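Local atomic coordinates of PhnH (Penicillium herquei, PDB entry 6JJT), a protein that catalyses an enantioselective hydroalkoxylation that closes a ring to give (2'R)-atrovenetin in the biosynthesis of phenalenones such as herqueinone. Residues Phe30-Thr35 / Leu143-Ile148; Asp87-Ile92 / Leu101-Ala106. All coordinates share one frame; numbering follows the deposited sequence.

Contact 1 (Phe30-Thr35 / Leu143-Ile148); sequences FSANLT and LEYWQI
The backbone N of Tyr-145 donates to Phe-30 O at 2.8 Å. The same oxygen also lies in the plane of the Tyr-145 ring, at its edge, 3.5 Å from CD1. Phe-30 N returns a longer bond of 3.3 Å to Tyr-145 O, which completes this hydrogen-bonded pair. Two residues along, Ala-32 and Leu-143 form a second such pair, with Ala-32 O and Leu-143 N 2.9 Å apart. Between them sits the non-hydrogen-bonded pair Ser-31 and Glu-144, where Ser-31 CA makes a CA-H...O contact with Leu-143 O. These bonds join the first strand, 26-44, to the last, 142-148, and so close the antiparallel beta barrel. On the face with Phe-30 and Tyr-145 the rings form an offset stack, centroids 4.3 Å apart and planes at 5°. Phe-30 CG stands between its backbone N and carbonyl carbon (chi1 73°), which turns the ring over one face of the Tyr-145 ring. Phe-30 CZ lies over the tyrosine face, off-centre, 3.5 Å from Tyr-145 CD1. Ala-32 CB meets the edge of the Tyr-145 ring at CE1. Farther along, methyl CD1 of Leu-34 reaches CD1 of Leu-143 at 4.1 Å.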
loop_
_atom_site.group_PDB
_atom_site.type_symbol
_atom_site.label_atom_id
_atom_site.label_comp_id
_atom_site.label_asym_id
_atom_site.label_seq_id
_atom_site.Cartn_x
_atom_site.Cartn_y
_atom_site.Cartn_z
ATOM N N PHE D 30 -8.031 2.880 23.495
ATOM C CA PHE D 30 -6.680 2.743 24.052
ATOM C C PHE D 30 -5.963 4.054 23.904
ATOM O O PHE D 30 -6.348 4.881 23.096
ATOM C CB PHE D 30 -5.824 1.625 23.411
ATOM C CG PHE D 30 -5.285 1.855 22.007
ATOM C CD1 PHE D 30 -6.133 1.833 20.892
ATOM C CD2 PHE D 30 -3.917 2.032 21.798
ATOM C CE1 PHE D 30 -5.613 2.010 19.608
ATOM C CE2 PHE D 30 -3.396 2.163 20.509
ATOM C CZ PHE D 30 -4.249 2.166 19.407
ATOM N N SER D 31 -4.874 4.220 24.689
ATOM C CA SER D 31 -3.930 5.289 24.471
ATOM C C SER D 31 -2.578 4.670 24.112
ATOM O O SER D 31 -2.268 3.525 24.435
ATOM C CB SER D 31 -3.797 6.150 25.702
ATOM O OG SER D 31 -3.246 5.336 26.718
ATOM N N ALA D 32 -1.777 5.502 23.450
ATOM C CA ALA D 32 -0.430 5.116 23.078
ATOM C C ALA D 32 0.476 6.287 23.416
ATOM O O ALA D 32 0.161 7.441 23.097
ATOM C CB ALA D 32 -0.340 4.794 21.595
ATOM N N ASN D 33 1.579 5.978 24.116
ATOM C CA ASN D 33 2.580 6.967 24.446
ATOM C C ASN D 33 3.876 6.494 23.789
ATOM O O ASN D 33 4.498 5.542 24.283
ATOM C CB ASN D 33 2.741 7.069 25.961
ATOM C CG ASN D 33 3.495 8.298 26.414
ATOM O OD1 ASN D 33 3.828 9.176 25.617
ATOM N ND2 ASN D 33 3.707 8.398 27.720
ATOM N N LEU D 34 4.198 7.099 22.637
ATOM C CA LEU D 34 5.119 6.482 21.705
ATOM C C LEU D 34 6.484 7.147 21.816
ATOM O O LEU D 34 6.603 8.315 22.185
ATOM C CB LEU D 34 4.534 6.676 20.300
ATOM C CG LEU D 34 3.230 5.935 19.979
ATOM C CD1 LEU D 34 2.670 6.407 18.646
ATOM C CD2 LEU D 34 3.421 4.428 19.998
ATOM N N THR D 35 7.520 6.369 21.490
ATOM C CA THR D 35 8.865 6.916 21.320
ATOM C C THR D 35 9.263 6.710 19.858
ATOM O O THR D 35 8.927 5.677 19.252
ATOM C CB THR D 35 9.894 6.353 22.317
ATOM O OG1 THR D 35 10.038 4.950 22.153
ATOM C CG2 THR D 35 9.524 6.631 23.770
ATOM N N LEU D 143 -1.350 9.767 22.224
ATOM C CA LEU D 143 -2.625 9.794 21.518
ATOM C C LEU D 143 -3.664 8.947 22.213
ATOM O O LEU D 143 -3.377 7.953 22.851
ATOM C CB LEU D 143 -2.455 9.280 20.081
ATOM C CG LEU D 143 -1.482 10.072 19.208
ATOM C CD1 LEU D 143 -0.097 9.406 19.182
ATOM C CD2 LEU D 143 -2.066 10.137 17.791
ATOM N N GLU D 144 -4.903 9.403 22.077
ATOM C CA GLU D 144 -6.049 8.667 22.558
ATOM C C GLU D 144 -6.878 8.200 21.362
ATOM O O GLU D 144 -7.150 9.034 20.495
ATOM C CB GLU D 144 -6.908 9.577 23.458
ATOM C CG GLU D 144 -6.280 9.763 24.826
ATOM C CD GLU D 144 -6.874 10.906 25.626
ATOM O OE1 GLU D 144 -7.640 11.691 25.079
ATOM O OE2 GLU D 144 -6.542 10.985 26.808
ATOM N N TYR D 145 -7.324 6.977 21.446
ATOM C CA TYR D 145 -8.037 6.345 20.333
ATOM C C TYR D 145 -9.404 5.822 20.750
ATOM O O TYR D 145 -9.567 5.270 21.849
ATOM C CB TYR D 145 -7.222 5.169 19.783
ATOM C CG TYR D 145 -5.870 5.494 19.203
ATOM C CD1 TYR D 145 -4.767 5.521 20.034
ATOM C CD2 TYR D 145 -5.683 5.740 17.837
ATOM C CE1 TYR D 145 -3.497 5.795 19.540
ATOM C CE2 TYR D 145 -4.410 6.016 17.333
ATOM C CZ TYR D 145 -3.326 6.049 18.192
ATOM O OH TYR D 145 -2.045 6.260 17.723
ATOM N N TRP D 146 -10.348 5.876 19.790
ATOM C CA TRP D 146 -11.752 5.522 19.945
ATOM C C TRP D 146 -12.138 4.447 18.943
ATOM O O TRP D 146 -11.797 4.570 17.756
ATOM C CB TRP D 146 -12.603 6.781 19.726
ATOM C CG TRP D 146 -12.273 7.819 20.753
ATOM C CD1 TRP D 146 -11.212 8.681 20.731
ATOM C CD2 TRP D 146 -12.961 8.045 21.991
ATOM N NE1 TRP D 146 -11.208 9.453 21.866
ATOM C CE2 TRP D 146 -12.256 9.067 22.666
ATOM C CE3 TRP D 146 -14.103 7.490 22.564
ATOM C CZ2 TRP D 146 -12.692 9.575 23.893
ATOM C CZ3 TRP D 146 -14.518 7.970 23.790
ATOM C CH2 TRP D 146 -13.813 8.988 24.435
ATOM N N GLN D 147 -12.926 3.454 19.355
ATOM C CA GLN D 147 -13.596 2.498 18.492
ATOM C C GLN D 147 -14.837 3.162 17.899
ATOM O O GLN D 147 -15.625 3.778 18.632
ATOM C CB GLN D 147 -14.014 1.274 19.305
ATOM C CG GLN D 147 -14.823 0.177 18.615
ATOM C CD GLN D 147 -14.904 -1.060 19.484
ATOM O OE1 GLN D 147 -14.428 -1.048 20.614
ATOM N NE2 GLN D 147 -15.514 -2.133 19.008
ATOM N N ILE D 148 -14.982 3.091 16.568
ATOM C CA ILE D 148 -16.111 3.715 15.878
ATOM C C ILE D 148 -16.951 2.596 15.321
ATOM O O ILE D 148 -16.438 1.827 14.531
ATOM C CB ILE D 148 -15.661 4.618 14.712
ATOM C CG1 ILE D 148 -14.633 5.637 15.166
ATOM C CG2 ILE D 148 -16.860 5.325 14.082
ATOM C CD1 ILE D 148 -14.089 6.474 14.035
#

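Contact 2 (Asp87-Ile92 / Leu101-Ala106)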
loop_
_atom_site.group_PDB
_atom_site.type_symbol
_atom_site.label_atom_id
_atom_site.label_comp_id
_atom_site.label_asym_id
_atom_site.label_seq_id
_atom_site.Cartn_x
_atom_site.Cartn_y
_atom_site.Cartn_z
ATOM N N ASP D 87 1.463 7.280 7.068
ATOM C CA ASP D 87 1.060 5.874 7.072
ATOM C C ASP D 87 2.083 5.083 7.875
ATOM O O ASP D 87 3.295 5.236 7.582
ATOM C CB ASP D 87 1.038 5.343 5.647
ATOM C CG ASP D 87 -0.081 5.946 4.792
ATOM O OD1 ASP D 87 -1.223 5.420 4.879
ATOM O OD2 ASP D 87 0.186 6.950 4.067
ATOM N N ALA D 88 1.626 4.300 8.871
ATOM C CA ALA D 88 2.574 3.609 9.754
ATOM C C ALA D 88 2.101 2.186 9.977
ATOM O O ALA D 88 0.917 1.898 9.890
ATOM C CB ALA D 88 2.651 4.341 11.082
ATOM N N HIS D 89 3.051 1.312 10.253
ATOM C CA HIS D 89 2.764 0.006 10.783
ATOM C C HIS D 89 3.599 -0.155 12.032
ATOM O O HIS D 89 4.791 0.220 12.031
ATOM C CB HIS D 89 3.181 -1.138 9.838
ATOM C CG HIS D 89 2.456 -1.157 8.557
ATOM N ND1 HIS D 89 3.051 -0.670 7.433
ATOM C CD2 HIS D 89 1.242 -1.638 8.200
ATOM C CE1 HIS D 89 2.217 -0.866 6.404
ATOM N NE2 HIS D 89 1.105 -1.411 6.874
ATOM N N TYR D 90 2.981 -0.719 13.065
ATOM C CA TYR D 90 3.780 -1.045 14.237
ATOM C C TYR D 90 3.152 -2.229 14.926
ATOM O O TYR D 90 1.993 -2.583 14.655
ATOM C CB TYR D 90 3.970 0.147 15.190
ATOM C CG TYR D 90 2.723 0.794 15.744
ATOM C CD1 TYR D 90 2.143 0.374 16.928
ATOM C CD2 TYR D 90 2.142 1.872 15.071
ATOM C CE1 TYR D 90 1.032 1.016 17.450
ATOM C CE2 TYR D 90 1.029 2.538 15.587
ATOM C CZ TYR D 90 0.501 2.107 16.796
ATOM O OH TYR D 90 -0.583 2.717 17.379
ATOM N N LEU D 91 3.931 -2.875 15.787
ATOM C CA LEU D 91 3.460 -4.105 16.419
ATOM C C LEU D 91 3.343 -3.856 17.926
ATOM O O LEU D 91 4.301 -3.408 18.572
ATOM C CB LEU D 91 4.512 -5.167 16.059
ATOM C CG LEU D 91 4.341 -6.640 16.413
ATOM C CD1 LEU D 91 4.285 -6.994 17.879
ATOM C CD2 LEU D 91 3.484 -7.445 15.453
ATOM N N ILE D 92 2.165 -4.163 18.467
ATOM C CA ILE D 92 1.923 -4.143 19.914
ATOM C C ILE D 92 2.099 -5.554 20.426
ATOM O O ILE D 92 1.539 -6.494 19.854
ATOM C CB ILE D 92 0.489 -3.645 20.223
ATOM C CG1 ILE D 92 0.358 -2.174 19.846
ATOM C CG2 ILE D 92 0.158 -3.865 21.710
ATOM C CD1 ILE D 92 -1.053 -1.625 20.013
ATOM N N LEU D 101 -0.722 -6.446 14.937
ATOM C CA LEU D 101 -0.272 -5.406 13.995
ATOM C C LEU D 101 -1.250 -4.235 13.983
ATOM O O LEU D 101 -2.472 -4.434 13.846
ATOM C CB LEU D 101 -0.203 -5.988 12.577
ATOM C CG LEU D 101 0.281 -4.990 11.520
ATOM C CD1 LEU D 101 1.740 -4.668 11.744
ATOM C CD2 LEU D 101 0.047 -5.516 10.108
ATOM N N VAL D 102 -0.720 -3.025 14.054
ATOM C CA VAL D 102 -1.489 -1.804 13.977
ATOM C C VAL D 102 -1.117 -1.118 12.670
ATOM O O VAL D 102 0.069 -0.885 12.396
ATOM C CB VAL D 102 -1.203 -0.879 15.172
ATOM C CG1 VAL D 102 -2.054 0.381 15.075
ATOM C CG2 VAL D 102 -1.478 -1.599 16.518
ATOM N N THR D 103 -2.119 -0.821 11.856
ATOM C CA THR D 103 -1.977 -0.140 10.572
ATOM C C THR D 103 -2.613 1.231 10.705
ATOM O O THR D 103 -3.866 1.321 10.803
ATOM C CB THR D 103 -2.602 -0.979 9.444
ATOM O OG1 THR D 103 -1.915 -2.235 9.431
ATOM C CG2 THR D 103 -2.465 -0.293 8.097
ATOM N N GLU D 104 -1.799 2.294 10.708
ATOM C CA GLU D 104 -2.325 3.629 10.845
ATOM C C GLU D 104 -2.229 4.383 9.537
ATOM O O GLU D 104 -1.290 4.234 8.763
ATOM C CB GLU D 104 -1.520 4.442 11.857
ATOM C CG GLU D 104 -1.669 4.000 13.305
ATOM C CD GLU D 104 -1.122 4.943 14.372
ATOM O OE1 GLU D 104 -0.362 5.851 13.973
ATOM O OE2 GLU D 104 -1.522 4.756 15.564
ATOM N N SER D 105 -3.224 5.204 9.275
ATOM C CA SER D 105 -3.240 6.115 8.135
ATOM C C SER D 105 -3.816 7.440 8.613
ATOM O O SER D 105 -4.864 7.429 9.284
ATOM C CB SER D 105 -3.973 5.574 6.931
ATOM O OG SER D 105 -5.288 5.148 7.303
ATOM N N ALA D 106 -3.192 8.561 8.290
ATOM C CA ALA D 106 -3.509 9.790 9.010
ATOM C C ALA D 106 -3.530 10.988 8.096
ATOM O O ALA D 106 -2.700 11.091 7.217
ATOM C CB ALA D 106 -2.495 10.013 10.126
HETATM O O HOH W 1 -1.732 2.884 5.809
#
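Tyr-90 and Val-102 meet as ring face against branched side chain. Val-102 CB stands over the Tyr-90 ring in a CH-pi contact, 3.8 Å from the centroid and 15° off the ring normal. Val-102 CG1 lies above the CZ-OH bond, 3.5 Å from Tyr-90 CZ. Val-102 CG2 is on the same side of the ring plane, just outside the rim near CE1. Val-102 CG2 also touches Ile-92 CD1 at 3.5 Å, so this methyl meets both the ring and the isoleucine. With chi1 at 58°, the Tyr-90 ring stands over its own backbone and leans across toward segment 101-106.

Glu-104 comes to the edge of the same ring. Its extended chain brings the carboxylate beside CE2 and the hydroxyl, with ring and carboxylate planes 80° apart. Tyr-90 OH donates to Glu-104 OE2 at 2.9 Å, from above the carboxylate plane.

The other face of the sheet carries Asp-87, His-89 and Leu-91, with Ser-105, Thr-103 and Leu-101 opposite. His-89 and Thr-103 lie side by side and point the same way. Thr-103 OG1 is at the edge of the imidazole, 3.4 Å from His-89 CD2. His-89 also packs on Leu-75 of a neighbouring subunit, and a bound PEG lies about 4 Å from its side chain.

In the backbone, the hydrogen-bonded pairs Ala-88/Glu-104 and Tyr-90/Val-102 lock the register; Val-102 N to Tyr-90 O is 2.8 Å. The arrangement is that of an antiparallel beta hairpin, formed here by consecutive barrel strands 84-94 and 99-107.

How the contacts relate
Both contacts are antiparallel strand pairs of one barrel, but they join different strands. Contact 1 joins the first and last strands and is buried. Contact 2 is local, nested within the loop that contact 1 closes, and only partly buried. Both reach other subunits: contact 2 through the face of His-89, Leu-91 and Leu-101, contact 1 through Glu-144 and Trp-146. Across contact 1 the side chains meet through apolar and aromatic packing; contact 2 adds a polar bond between side chains. The two come together on the face with Tyr-145, Tyr-90 and Glu-104. There Tyr-145 OH lies 2.7 Å from Glu-104 OE2, probably a weak hydrogen bond, so this oxygen serves tyrosines from both contacts.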